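Local coordinates for protein phycocyanobilin lyase subunit alpha (Nostoc sp. PCC 7120, PDB 5N3U) that pairs with its beta subunit to form a lyase that is probably required for attaching the bilin chromophore to the alpha chain of phycocyanin, at residues P15-T18 with P19-I23; R87-V90 with P91-N95; H143-Q146 with P147-A150; T161-I164 with P165-P169; G216-A220 with I221-A225. One frame throughout, in Å; residues are numbered along the deposited sequence.

Interaction 1 of 5, residues P15-T18 with P19-I23; sequences PQLT and PELAI
Thr18 is the N-cap of helix 19-25, and its hydroxyl closes the first turn by meeting Leu21 and Glu20 at once. Leu21 N donates to Thr18 OG1 over 3.1 Å, the capping bond that gives an N-H of the helix start the partner no preceding turn can supply. The same OG1 donates in turn to Glu20 OE1 at 2.7 Å, reaching the oxygen from well above the carboxylate plane, 52° out of it. OG1 can serve both because it stands between the backbone N and the carbonyl carbon (chi1 63°), tucked over the turn, while CG2 is turned anti to the carbonyl carbon. Glu20 comes across Thr18 at about a right angle, its chain bent at chi2 to bring OE1 back over the cap; a negative charge here would probably be favoured by the helix dipole. A capping box would need the side chain at Leu21 to accept from Thr18 N, which a leucine cannot do, and that buried N has no partner in the model. A valine in place of Thr18 would probably leave Leu21 N without its side-chain acceptor and the Glu20 carboxylate without its donor. Regular helix bonding begins with Ala22 N to Thr18 O, 2.7 Å. Apolar contacts accompany the cap: Leu17 CD2 touches Leu21 CG at 4.1 Å, and Leu17 CD1 approaches Ala22 CB at 4.3 Å. Leu17 and Ala22 both also rest on Trp40 of helix 31-43, and Pro15 packs on Phe144 of the neighbouring lyase beta subunit.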
loop_
_atom_site.group_PDB
_atom_site.type_symbol
_atom_site.label_atom_id
_atom_site.label_comp_id
_atom_site.label_asym_id
_atom_site.label_seq_id
_atom_site.Cartn_x
_atom_site.Cartn_y
_atom_site.Cartn_z
ATOM N N PRO A 15 2.602 -10.671 -13.430
ATOM C CA PRO A 15 3.251 -12.001 -13.490
ATOM C C PRO A 15 4.287 -12.139 -12.353
ATOM O O PRO A 15 4.887 -11.147 -11.907
ATOM C CB PRO A 15 3.866 -12.065 -14.922
ATOM C CG PRO A 15 3.705 -10.710 -15.530
ATOM C CD PRO A 15 2.607 -9.998 -14.749
ATOM N N GLN A 16 4.397 -13.335 -11.807
ATOM C CA GLN A 16 5.320 -13.561 -10.708
ATOM C C GLN A 16 6.688 -13.816 -11.386
ATOM O O GLN A 16 6.804 -14.675 -12.259
ATOM C CB GLN A 16 4.887 -14.714 -9.805
ATOM C CG GLN A 16 5.246 -14.429 -8.329
ATOM C CD GLN A 16 4.136 -13.680 -7.564
ATOM O OE1 GLN A 16 3.082 -14.244 -7.339
ATOM N NE2 GLN A 16 4.376 -12.423 -7.162
ATOM N N LEU A 17 7.668 -12.983 -11.053
ATOM C CA LEU A 17 8.937 -12.966 -11.728
ATOM C C LEU A 17 10.034 -13.256 -10.773
ATOM O O LEU A 17 9.887 -13.123 -9.567
ATOM C CB LEU A 17 9.192 -11.604 -12.367
ATOM C CG LEU A 17 8.212 -11.164 -13.467
ATOM C CD1 LEU A 17 8.604 -9.789 -13.928
ATOM C CD2 LEU A 17 8.127 -12.115 -14.654
ATOM N N THR A 18 11.162 -13.657 -11.360
ATOM C CA THR A 18 12.436 -13.747 -10.683
ATOM C C THR A 18 13.365 -12.842 -11.529
ATOM O O THR A 18 13.058 -12.542 -12.710
ATOM C CB THR A 18 12.944 -15.227 -10.722
ATOM O OG1 THR A 18 13.164 -15.597 -12.087
ATOM C CG2 THR A 18 11.911 -16.230 -10.165
ATOM N N PRO A 19 14.553 -12.541 -11.009
ATOM C CA PRO A 19 15.539 -11.823 -11.828
ATOM C C PRO A 19 15.798 -12.430 -13.186
ATOM O O PRO A 19 15.751 -11.757 -14.222
ATOM C CB PRO A 19 16.792 -11.917 -10.969
ATOM C CG PRO A 19 16.256 -11.891 -9.552
ATOM C CD PRO A 19 15.062 -12.803 -9.635
ATOM N N GLU A 20 15.971 -13.746 -13.225
ATOM C CA GLU A 20 16.307 -14.433 -14.472
ATOM C C GLU A 20 15.159 -14.306 -15.394
ATOM O O GLU A 20 15.307 -14.060 -16.597
ATOM C CB GLU A 20 16.682 -15.949 -14.246
ATOM C CG GLU A 20 17.515 -16.181 -12.958
ATOM C CD GLU A 20 16.703 -15.982 -11.647
ATOM O OE1 GLU A 20 15.609 -16.570 -11.532
ATOM O OE2 GLU A 20 17.121 -15.250 -10.734
ATOM N N LEU A 21 13.966 -14.461 -14.847
ATOM C CA LEU A 21 12.789 -14.417 -15.716
ATOM C C LEU A 21 12.483 -12.991 -16.193
ATOM O O LEU A 21 12.171 -12.768 -17.349
ATOM C CB LEU A 21 11.611 -14.990 -14.963
ATOM C CG LEU A 21 10.384 -15.372 -15.748
ATOM C CD1 LEU A 21 10.646 -16.037 -17.096
ATOM C CD2 LEU A 21 9.579 -16.243 -14.779
ATOM N N ALA A 22 12.679 -12.038 -15.299
ATOM C CA ALA A 22 12.532 -10.618 -15.707
ATOM C C ALA A 22 13.513 -10.287 -16.788
ATOM O O ALA A 22 13.176 -9.669 -17.756
ATOM C CB ALA A 22 12.843 -9.723 -14.523
ATOM N N ILE A 23 14.754 -10.719 -16.605
ATOM C CA ILE A 23 15.765 -10.442 -17.629
ATOM C C ILE A 23 15.393 -11.048 -18.905
ATOM O O ILE A 23 15.422 -10.340 -19.917
ATOM C CB ILE A 23 17.172 -10.862 -17.238
ATOM C CG1 ILE A 23 17.670 -10.007 -16.071
ATOM C CG2 ILE A 23 18.116 -10.647 -18.398
ATOM C CD1 ILE A 23 18.756 -10.627 -15.253
#

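Interaction 2 of 5, residues R87-V90 with P91-N95; sequences RKAV and PGLIN
Ile94 folds back along the helix onto Val90, one turn earlier, and can be traced atom by atom. Its CB lies near Val90 O, its CG1 comes nearer still at 3.2 Å from Val90 O, and its tip CD1 ends 3.5 Å from Val90 CG1. The course follows from a first torsion that sets CG1 anti to the carbonyl carbon, beside the backbone N (chi1 -73°), which directs the branch back over the preceding turn; Val90 offers CG1 to it, and the two side chains cross obliquely. Val90 O, hemmed in by these carbons, is satisfied by Ile94 N at 2.8 Å. Leu93 repeats the pattern one residue earlier: its N donates to Ala89 O, its CG passes close to that oxygen, and its CD1 reaches Ala89 CB at 4.0 Å. Pro91, in the first turn, has no N-H to give, and its ring makes a tight fit with the residue before it, CD lying 3.5 Å from Val90 CB. Gly92, which follows, is tied back by a water that donates to Lys88 O (2.9 Å) and accepts from Gly92 N (2.8 Å), a bridge between the loop carbonyl and the first turn. The Lys88 side chain leads off to a salt bridge with Asp53. Within this HEAT-repeat region, the buried side chains sit against two helices: Ala89 on Leu81 and Leu93 on Ala78 of helix 72-83, while Val90 and Leu93 share Leu112 of helix 102-115.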
loop_
_atom_site.group_PDB
_atom_site.type_symbol
_atom_site.label_atom_id
_atom_site.label_comp_id
_atom_site.label_asym_id
_atom_site.label_seq_id
_atom_site.Cartn_x
_atom_site.Cartn_y
_atom_site.Cartn_z
ATOM N N ARG A 87 27.465 2.384 -12.845
ATOM C CA ARG A 87 27.899 3.445 -13.758
ATOM C C ARG A 87 28.301 2.962 -15.144
ATOM O O ARG A 87 28.520 3.752 -16.062
ATOM C CB ARG A 87 29.001 4.220 -13.120
ATOM C CG ARG A 87 28.585 4.918 -11.851
ATOM C CD ARG A 87 29.727 5.769 -11.347
ATOM N NE ARG A 87 29.290 6.647 -10.271
ATOM C CZ ARG A 87 29.923 7.750 -9.897
ATOM N NH1 ARG A 87 31.053 8.176 -10.521
ATOM N NH2 ARG A 87 29.429 8.434 -8.866
ATOM N N LYS A 88 28.341 1.665 -15.348
ATOM C CA LYS A 88 28.362 1.182 -16.720
ATOM C C LYS A 88 27.278 1.724 -17.588
ATOM O O LYS A 88 27.400 1.777 -18.826
ATOM C CB LYS A 88 28.144 -0.347 -16.685
ATOM C CG LYS A 88 28.365 -1.000 -18.011
ATOM C CD LYS A 88 28.405 -2.536 -17.950
ATOM C CE LYS A 88 28.564 -2.928 -19.422
ATOM N NZ LYS A 88 28.489 -4.374 -19.707
ATOM N N ALA A 89 26.133 2.061 -16.940
ATOM C CA ALA A 89 25.005 2.653 -17.677
ATOM C C ALA A 89 25.160 4.066 -18.186
ATOM O O ALA A 89 24.283 4.572 -18.968
ATOM C CB ALA A 89 23.774 2.565 -16.772
ATOM N N VAL A 90 26.192 4.775 -17.703
ATOM C CA VAL A 90 26.273 6.199 -17.884
ATOM C C VAL A 90 26.305 6.590 -19.325
ATOM O O VAL A 90 25.534 7.441 -19.741
ATOM C CB VAL A 90 27.354 6.823 -17.010
ATOM C CG1 VAL A 90 27.722 8.249 -17.403
ATOM C CG2 VAL A 90 26.911 6.820 -15.566
ATOM N N PRO A 91 27.146 5.939 -20.169
ATOM C CA PRO A 91 27.179 6.351 -21.541
ATOM C C PRO A 91 25.850 6.188 -22.310
ATOM O O PRO A 91 25.463 7.102 -23.064
ATOM C CB PRO A 91 28.316 5.495 -22.131
ATOM C CG PRO A 91 29.182 5.259 -20.980
ATOM C CD PRO A 91 28.261 5.054 -19.840
ATOM N N GLY A 92 25.182 5.082 -22.110
ATOM C CA GLY A 92 23.875 4.878 -22.713
ATOM C C GLY A 92 22.845 5.881 -22.227
ATOM O O GLY A 92 22.030 6.375 -23.004
ATOM N N LEU A 93 22.896 6.212 -20.932
ATOM C CA LEU A 93 21.998 7.227 -20.385
ATOM C C LEU A 93 22.303 8.573 -20.966
ATOM O O LEU A 93 21.396 9.343 -21.315
ATOM C CB LEU A 93 22.014 7.263 -18.841
ATOM C CG LEU A 93 21.425 6.057 -18.193
ATOM C CD1 LEU A 93 21.839 6.016 -16.735
ATOM C CD2 LEU A 93 19.887 5.936 -18.448
ATOM N N ILE A 94 23.588 8.881 -21.123
ATOM C CA ILE A 94 24.016 10.083 -21.802
ATOM C C ILE A 94 23.463 10.217 -23.207
ATOM O O ILE A 94 22.924 11.286 -23.646
ATOM C CB ILE A 94 25.538 10.211 -21.749
ATOM C CG1 ILE A 94 25.941 10.582 -20.351
ATOM C CG2 ILE A 94 26.004 11.339 -22.698
ATOM C CD1 ILE A 94 27.428 10.474 -20.134
ATOM N N ASN A 95 23.493 9.119 -23.929
ATOM C CA ASN A 95 22.894 9.117 -25.246
ATOM C C ASN A 95 21.405 9.433 -25.251
ATOM O O ASN A 95 20.884 10.076 -26.133
ATOM C CB ASN A 95 23.004 7.709 -25.859
ATOM C CG ASN A 95 24.378 7.382 -26.370
ATOM O OD1 ASN A 95 25.217 8.256 -26.548
ATOM N ND2 ASN A 95 24.615 6.101 -26.608
HETATM O O HOH W 1 25.933 2.525 -21.253
#

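Interaction 3 of 5, residues H143-Q146 with P147-A150; sequences HLVQ and PYEA
Tyr148 turns its ring back over the residues that lead into its helix, and Gln146 lies over one of its faces. This is a CH-pi contact: Gln146 CB stands 3.9 Å from the ring centroid, displaced toward the rim, while the side-chain amide is turned almost perpendicular to the ring, 89° between the planes. Apolar contacts take the edge. Leu144 CD1 meets Tyr148 CD2 at 4.0 Å, approaching at about a right angle, and Val145 lies alongside the tyrosine with CG2 4.0 Å from Tyr148 CE2 and the hydroxyl close by. The ring arrives there because CG is anti to its own carbonyl carbon (chi1 -69°). Among polar bonds, Tyr148 N reaches Gln146 O at 2.8 Å, a weak, strongly bent link that closes the inverse gamma turn centred on the N-cap residue Pro147. His143 ND1 donates to Leu144 O at 2.7 Å, almost straight, which holds the imidazole against the main chain of the next residue, the donor lying above the carbonyl plane. Gln146 OE1 is taken by Arg105 of helix 102-115, which Pro147 and Ala150 also touch, while Leu144 and Glu149 touch Val178 and Ala181 of helix 176-190.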
loop_
_atom_site.group_PDB
_atom_site.type_symbol
_atom_site.label_atom_id
_atom_site.label_comp_id
_atom_site.label_asym_id
_atom_site.label_seq_id
_atom_site.Cartn_x
_atom_site.Cartn_y
_atom_site.Cartn_z
ATOM N N HIS A 143 4.475 19.459 -20.268
ATOM C CA HIS A 143 5.841 19.489 -19.829
ATOM C C HIS A 143 6.517 20.682 -20.512
ATOM O O HIS A 143 6.070 21.194 -21.525
ATOM C CB HIS A 143 6.562 18.154 -20.105
ATOM C CG HIS A 143 6.591 17.713 -21.541
ATOM N ND1 HIS A 143 7.416 18.282 -22.482
ATOM C CD2 HIS A 143 5.927 16.718 -22.191
ATOM C CE1 HIS A 143 7.264 17.667 -23.645
ATOM N NE2 HIS A 143 6.364 16.715 -23.483
ATOM N N LEU A 144 7.655 21.086 -19.986
ATOM C CA LEU A 144 8.479 22.086 -20.647
ATOM C C LEU A 144 9.260 21.480 -21.742
ATOM O O LEU A 144 9.234 20.260 -21.900
ATOM C CB LEU A 144 9.411 22.739 -19.619
ATOM C CG LEU A 144 8.693 23.354 -18.441
ATOM C CD1 LEU A 144 9.627 23.789 -17.347
ATOM C CD2 LEU A 144 7.848 24.528 -18.863
ATOM N N VAL A 145 9.944 22.300 -22.529
ATOM C CA VAL A 145 10.676 21.827 -23.661
ATOM C C VAL A 145 11.808 20.855 -23.334
ATOM O O VAL A 145 12.139 19.984 -24.171
ATOM C CB VAL A 145 11.198 22.935 -24.615
ATOM C CG1 VAL A 145 10.039 23.574 -25.366
ATOM C CG2 VAL A 145 12.087 23.930 -23.891
ATOM N N GLN A 146 12.353 20.989 -22.106
ATOM C CA GLN A 146 13.351 20.053 -21.601
ATOM C C GLN A 146 13.028 19.759 -20.167
ATOM O O GLN A 146 12.270 20.470 -19.541
ATOM C CB GLN A 146 14.787 20.622 -21.733
ATOM C CG GLN A 146 15.303 20.921 -23.140
ATOM C CD GLN A 146 15.468 19.661 -23.911
ATOM O OE1 GLN A 146 15.359 18.566 -23.371
ATOM N NE2 GLN A 146 15.795 19.784 -25.137
ATOM N N PRO A 147 13.518 18.621 -19.636
ATOM C CA PRO A 147 13.245 18.270 -18.253
ATOM C C PRO A 147 14.169 19.082 -17.359
ATOM O O PRO A 147 15.178 18.584 -16.819
ATOM C CB PRO A 147 13.562 16.761 -18.194
ATOM C CG PRO A 147 14.620 16.578 -19.219
ATOM C CD PRO A 147 14.240 17.540 -20.327
ATOM N N TYR A 148 13.863 20.365 -17.231
ATOM C CA TYR A 148 14.795 21.259 -16.507
ATOM C C TYR A 148 14.979 20.865 -15.071
ATOM O O TYR A 148 16.118 20.941 -14.543
ATOM C CB TYR A 148 14.296 22.730 -16.627
ATOM C CG TYR A 148 14.424 23.277 -18.059
ATOM C CD1 TYR A 148 15.669 23.556 -18.604
ATOM C CD2 TYR A 148 13.314 23.453 -18.846
ATOM C CE1 TYR A 148 15.797 24.083 -19.839
ATOM C CE2 TYR A 148 13.423 23.904 -20.132
ATOM C CZ TYR A 148 14.634 24.219 -20.634
ATOM O OH TYR A 148 14.792 24.677 -21.906
ATOM N N GLU A 149 13.909 20.477 -14.402
ATOM C CA GLU A 149 14.015 20.070 -13.045
ATOM C C GLU A 149 15.095 19.017 -12.830
ATOM O O GLU A 149 15.989 19.169 -11.996
ATOM C CB GLU A 149 12.646 19.607 -12.532
ATOM C CG GLU A 149 12.609 19.078 -11.084
ATOM C CD GLU A 149 11.168 18.773 -10.570
ATOM O OE1 GLU A 149 10.201 18.847 -11.354
ATOM O OE2 GLU A 149 10.964 18.574 -9.341
ATOM N N ALA A 150 14.988 17.905 -13.571
ATOM C CA ALA A 150 15.950 16.795 -13.459
ATOM C C ALA A 150 17.287 17.180 -13.923
ATOM O O ALA A 150 18.278 16.777 -13.325
ATOM C CB ALA A 150 15.419 15.642 -14.304
#

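Interaction 4 of 5, residues T161-I164 with P165-P169; sequences TDAI and PLIQP
The carboxamide of Gln168 meets Ile164 only loosely, its OE1 4.3 Å from Ile164 CG2. No partner across the contact stacks on the amide; the chain, extended beyond CG, merely passes by the isoleucine. The five-membered ring of Pro165, puckered rather than flat, is held more closely: its CD lies 3.4 Å from Ile164 CB, tighter than ordinary van der Waals contact, and also comes close to Asp162 O. Lacking an N-H, the proline can make no helix bond to the preceding turn, which is tolerated in a first turn, where proline is common. The carbonyls of the two residues before the proline do the joining. Ala163 O takes Ile167 N at 2.9 Å with a bent geometry (142°) and also receives Leu166 N, a weak bond. Ile164 O binds Gln168 N at 2.8 Å, nearly straight at 162°, and is met weakly by Ile167 N as well. Such double acceptance is consistent with the chain passing from the 3-10 turn of 161-163 into the alpha helix. Ile167 brings CG1 to 3.3 Å from Ala163 O and rests CD1 on Ala163 CB at 3.8 Å, a placement set by CG1 standing anti to the carbonyl carbon (chi1 -67°). Its buried side chain also meets Leu152 and Leu155 of helix 148-157 and Met186 of helix 176-190. A helix with proline in its first turn, its apolar face set against helices 148-157 and 176-190, suits the stacked helices of a HEAT-repeat solenoid.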
loop_
_atom_site.group_PDB
_atom_site.type_symbol
_atom_site.label_atom_id
_atom_site.label_comp_id
_atom_site.label_asym_id
_atom_site.label_seq_id
_atom_site.Cartn_x
_atom_site.Cartn_y
_atom_site.Cartn_z
ATOM N N THR A 161 30.485 22.426 -11.302
ATOM C CA THR A 161 30.603 23.837 -10.961
ATOM C C THR A 161 30.714 24.817 -12.127
ATOM O O THR A 161 30.280 25.963 -12.025
ATOM C CB THR A 161 31.792 24.066 -10.005
ATOM O OG1 THR A 161 32.942 23.427 -10.565
ATOM C CG2 THR A 161 31.434 23.521 -8.652
ATOM N N ASP A 162 31.230 24.363 -13.247
ATOM C CA ASP A 162 31.242 25.200 -14.445
ATOM C C ASP A 162 29.871 25.611 -14.900
ATOM O O ASP A 162 29.757 26.578 -15.559
ATOM C CB ASP A 162 31.792 24.465 -15.634
ATOM C CG ASP A 162 33.266 24.235 -15.548
ATOM O OD1 ASP A 162 33.970 24.986 -14.833
ATOM O OD2 ASP A 162 33.707 23.277 -16.228
ATOM N N ALA A 163 28.831 24.913 -14.488
ATOM C CA ALA A 163 27.492 25.225 -14.942
ATOM C C ALA A 163 26.806 26.269 -14.132
ATOM O O ALA A 163 25.681 26.661 -14.473
ATOM C CB ALA A 163 26.641 23.928 -14.965
ATOM N N ILE A 164 27.390 26.685 -13.013
ATOM C CA ILE A 164 26.754 27.684 -12.150
ATOM C C ILE A 164 26.128 28.850 -12.865
ATOM O O ILE A 164 24.999 29.150 -12.607
ATOM C CB ILE A 164 27.727 28.194 -11.048
ATOM C CG1 ILE A 164 27.890 27.093 -10.001
ATOM C CG2 ILE A 164 27.214 29.493 -10.397
ATOM C CD1 ILE A 164 29.117 27.247 -9.077
ATOM N N PRO A 165 26.844 29.544 -13.763
ATOM C CA PRO A 165 26.253 30.739 -14.400
ATOM C C PRO A 165 25.071 30.375 -15.319
ATOM O O PRO A 165 24.220 31.202 -15.571
ATOM C CB PRO A 165 27.359 31.259 -15.294
ATOM C CG PRO A 165 28.574 30.525 -14.975
ATOM C CD PRO A 165 28.231 29.304 -14.176
ATOM N N LEU A 166 25.004 29.104 -15.793
ATOM C CA LEU A 166 23.865 28.650 -16.575
ATOM C C LEU A 166 22.685 28.257 -15.697
ATOM O O LEU A 166 21.547 28.432 -16.068
ATOM C CB LEU A 166 24.258 27.481 -17.421
ATOM C CG LEU A 166 25.499 27.612 -18.282
ATOM C CD1 LEU A 166 25.690 26.274 -19.006
ATOM C CD2 LEU A 166 25.394 28.730 -19.297
ATOM N N ILE A 167 22.985 27.819 -14.489
ATOM C CA ILE A 167 22.020 27.396 -13.548
ATOM C C ILE A 167 21.376 28.549 -12.819
ATOM O O ILE A 167 20.141 28.583 -12.662
ATOM C CB ILE A 167 22.648 26.415 -12.531
ATOM C CG1 ILE A 167 23.033 25.129 -13.226
ATOM C CG2 ILE A 167 21.677 26.148 -11.392
ATOM C CD1 ILE A 167 23.882 24.249 -12.374
ATOM N N GLN A 168 22.183 29.514 -12.382
ATOM C CA GLN A 168 21.696 30.608 -11.544
ATOM C C GLN A 168 20.471 31.366 -12.049
ATOM O O GLN A 168 19.557 31.548 -11.313
ATOM C CB GLN A 168 22.841 31.594 -11.312
ATOM C CG GLN A 168 22.462 32.672 -10.318
ATOM C CD GLN A 168 23.718 33.360 -9.684
ATOM O OE1 GLN A 168 24.863 33.013 -9.994
ATOM N NE2 GLN A 168 23.487 34.239 -8.729
ATOM N N PRO A 169 20.374 31.649 -13.381
ATOM C CA PRO A 169 19.188 32.263 -13.932
ATOM C C PRO A 169 17.870 31.500 -13.723
ATOM O O PRO A 169 16.759 32.069 -13.605
ATOM C CB PRO A 169 19.555 32.366 -15.400
ATOM C CG PRO A 169 20.992 32.486 -15.401
ATOM C CD PRO A 169 21.410 31.508 -14.367
#

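Interaction 5 of 5, residues G216-A220 with I221-A225; sequences GDLGA and IGYLA
Leu218 O is gripped by two backbone donors as helix 208-221 ends: Gly222 N at 2.8 Å, and Tyr223 N at 3.4 Å, the latter weak. With a second weak bond from Gly222 N to Gly219 O, and a positive phi at Gly222 (73°) that favours glycine, this fits a Schellman motif, though both of its defining bonds are weak. The hydrophobic partner of that motif is present too: Leu218 CD2 sits at the edge of the Tyr223 ring, 3.9 Å from Tyr223 CD2, the side chains lying side by side and pointing the same way. Ile221, the last helical residue, donates its N to Asp217 O at 3.0 Å. Its CG1 occupies the crowded position between backbone N and carbonyl carbon (chi1 69°), which brings CG1 within 3.3 Å of Asp217 O and carries CD1 toward Leu218 CD2 at 4.2 Å. Replacing Ile221 by an alanine would probably open a gap beside Leu218 and uncover the Asp217 carbonyl on that side. The polar ends are satisfied by neighbouring helices: Asp217 OD1 by a salt bridge with Arg184, Tyr223 OH by a hydrogen bond with Glu197. Around the turn, Ile221 lies against Tyr187 of helix 176-190 and Leu199 of helix 193-203, Leu218 against Leu199 and Leu203, and past the turn Leu224 reaches helix 263-273.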
loop_
_atom_site.group_PDB
_atom_site.type_symbol
_atom_site.label_atom_id
_atom_site.label_comp_id
_atom_site.label_asym_id
_atom_site.label_seq_id
_atom_site.Cartn_x
_atom_site.Cartn_y
_atom_site.Cartn_z
ATOM N N GLY A 216 13.264 16.207 0.066
ATOM C CA GLY A 216 14.267 15.431 -0.565
ATOM C C GLY A 216 15.532 16.214 -0.893
ATOM O O GLY A 216 16.662 15.741 -0.765
ATOM N N ASP A 217 15.346 17.453 -1.320
ATOM C CA ASP A 217 16.479 18.327 -1.680
ATOM C C ASP A 217 17.318 18.689 -0.422
ATOM O O ASP A 217 18.538 18.644 -0.457
ATOM C CB ASP A 217 15.964 19.643 -2.358
ATOM C CG ASP A 217 15.382 19.433 -3.748
ATOM O OD1 ASP A 217 15.535 18.317 -4.343
ATOM O OD2 ASP A 217 14.734 20.374 -4.259
ATOM N N LEU A 218 16.641 19.013 0.658
ATOM C CA LEU A 218 17.333 19.355 1.901
ATOM C C LEU A 218 18.105 18.203 2.439
ATOM O O LEU A 218 19.265 18.361 2.869
ATOM C CB LEU A 218 16.379 19.866 2.942
ATOM C CG LEU A 218 15.884 21.252 2.631
ATOM C CD1 LEU A 218 14.597 21.559 3.353
ATOM C CD2 LEU A 218 16.975 22.241 2.972
ATOM N N GLY A 219 17.529 17.004 2.325
ATOM C CA GLY A 219 18.312 15.786 2.566
ATOM C C GLY A 219 19.520 15.570 1.707
ATOM O O GLY A 219 20.610 15.332 2.213
ATOM N N ALA A 220 19.356 15.763 0.407
ATOM C CA ALA A 220 20.459 15.626 -0.559
ATOM C C ALA A 220 21.595 16.587 -0.331
ATOM O O ALA A 220 22.745 16.272 -0.533
ATOM C CB ALA A 220 19.918 15.843 -1.968
ATOM N N ILE A 221 21.303 17.770 0.131
ATOM C CA ILE A 221 22.357 18.722 0.324
ATOM C C ILE A 221 22.870 18.724 1.746
ATOM O O ILE A 221 23.920 19.267 1.996
ATOM C CB ILE A 221 21.902 20.116 -0.133
ATOM C CG1 ILE A 221 20.845 20.654 0.796
ATOM C CG2 ILE A 221 21.413 20.014 -1.575
ATOM C CD1 ILE A 221 20.287 22.005 0.454
ATOM N N GLY A 222 22.097 18.167 2.680
ATOM C CA GLY A 222 22.526 18.017 4.069
ATOM C C GLY A 222 22.539 19.332 4.830
ATOM O O GLY A 222 23.388 19.492 5.688
ATOM N N TYR A 223 21.598 20.238 4.557
ATOM C CA TYR A 223 21.584 21.590 5.143
ATOM C C TYR A 223 21.091 21.594 6.576
ATOM O O TYR A 223 19.881 21.650 6.841
ATOM C CB TYR A 223 20.700 22.525 4.300
ATOM C CG TYR A 223 20.638 24.003 4.714
ATOM C CD1 TYR A 223 21.801 24.781 4.862
ATOM C CD2 TYR A 223 19.406 24.634 4.884
ATOM C CE1 TYR A 223 21.727 26.137 5.228
ATOM C CE2 TYR A 223 19.318 25.981 5.188
ATOM C CZ TYR A 223 20.485 26.713 5.387
ATOM O OH TYR A 223 20.342 28.020 5.728
ATOM N N LEU A 224 22.049 21.610 7.497
ATOM C CA LEU A 224 21.771 21.437 8.951
ATOM C C LEU A 224 20.770 22.385 9.568
ATOM O O LEU A 224 19.892 21.967 10.305
ATOM C CB LEU A 224 23.062 21.488 9.755
ATOM C CG LEU A 224 22.972 21.188 11.260
ATOM C CD1 LEU A 224 22.595 19.717 11.480
ATOM C CD2 LEU A 224 24.325 21.458 11.912
ATOM N N ALA A 225 20.877 23.668 9.260
ATOM C CA ALA A 225 19.963 24.628 9.767
ATOM C C ALA A 225 18.551 24.399 9.483
ATOM O O ALA A 225 17.694 24.991 10.118
ATOM C CB ALA A 225 20.389 26.077 9.297
#

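In the fold
The five contacts follow one another along the chain without touching, and all sit where a helix of this largely helical protein begins or ends. Interactions 1 to 4 start helices; interaction 5 ends one. Interactions 3 and 4 are the nearest by centre, 16 Å apart, and open successive helices, 148-157 and 164-167. Interactions 3 and 5 come within about 7 Å at their nearest atoms, and both pack on helix 176-190, as does interaction 4. Interaction 2 shares helix 102-115 with interaction 3, about 20 Å away between centres. Interaction 1 stands far off, its centre 43 Å from that of interaction 4, and touches the beta subunit.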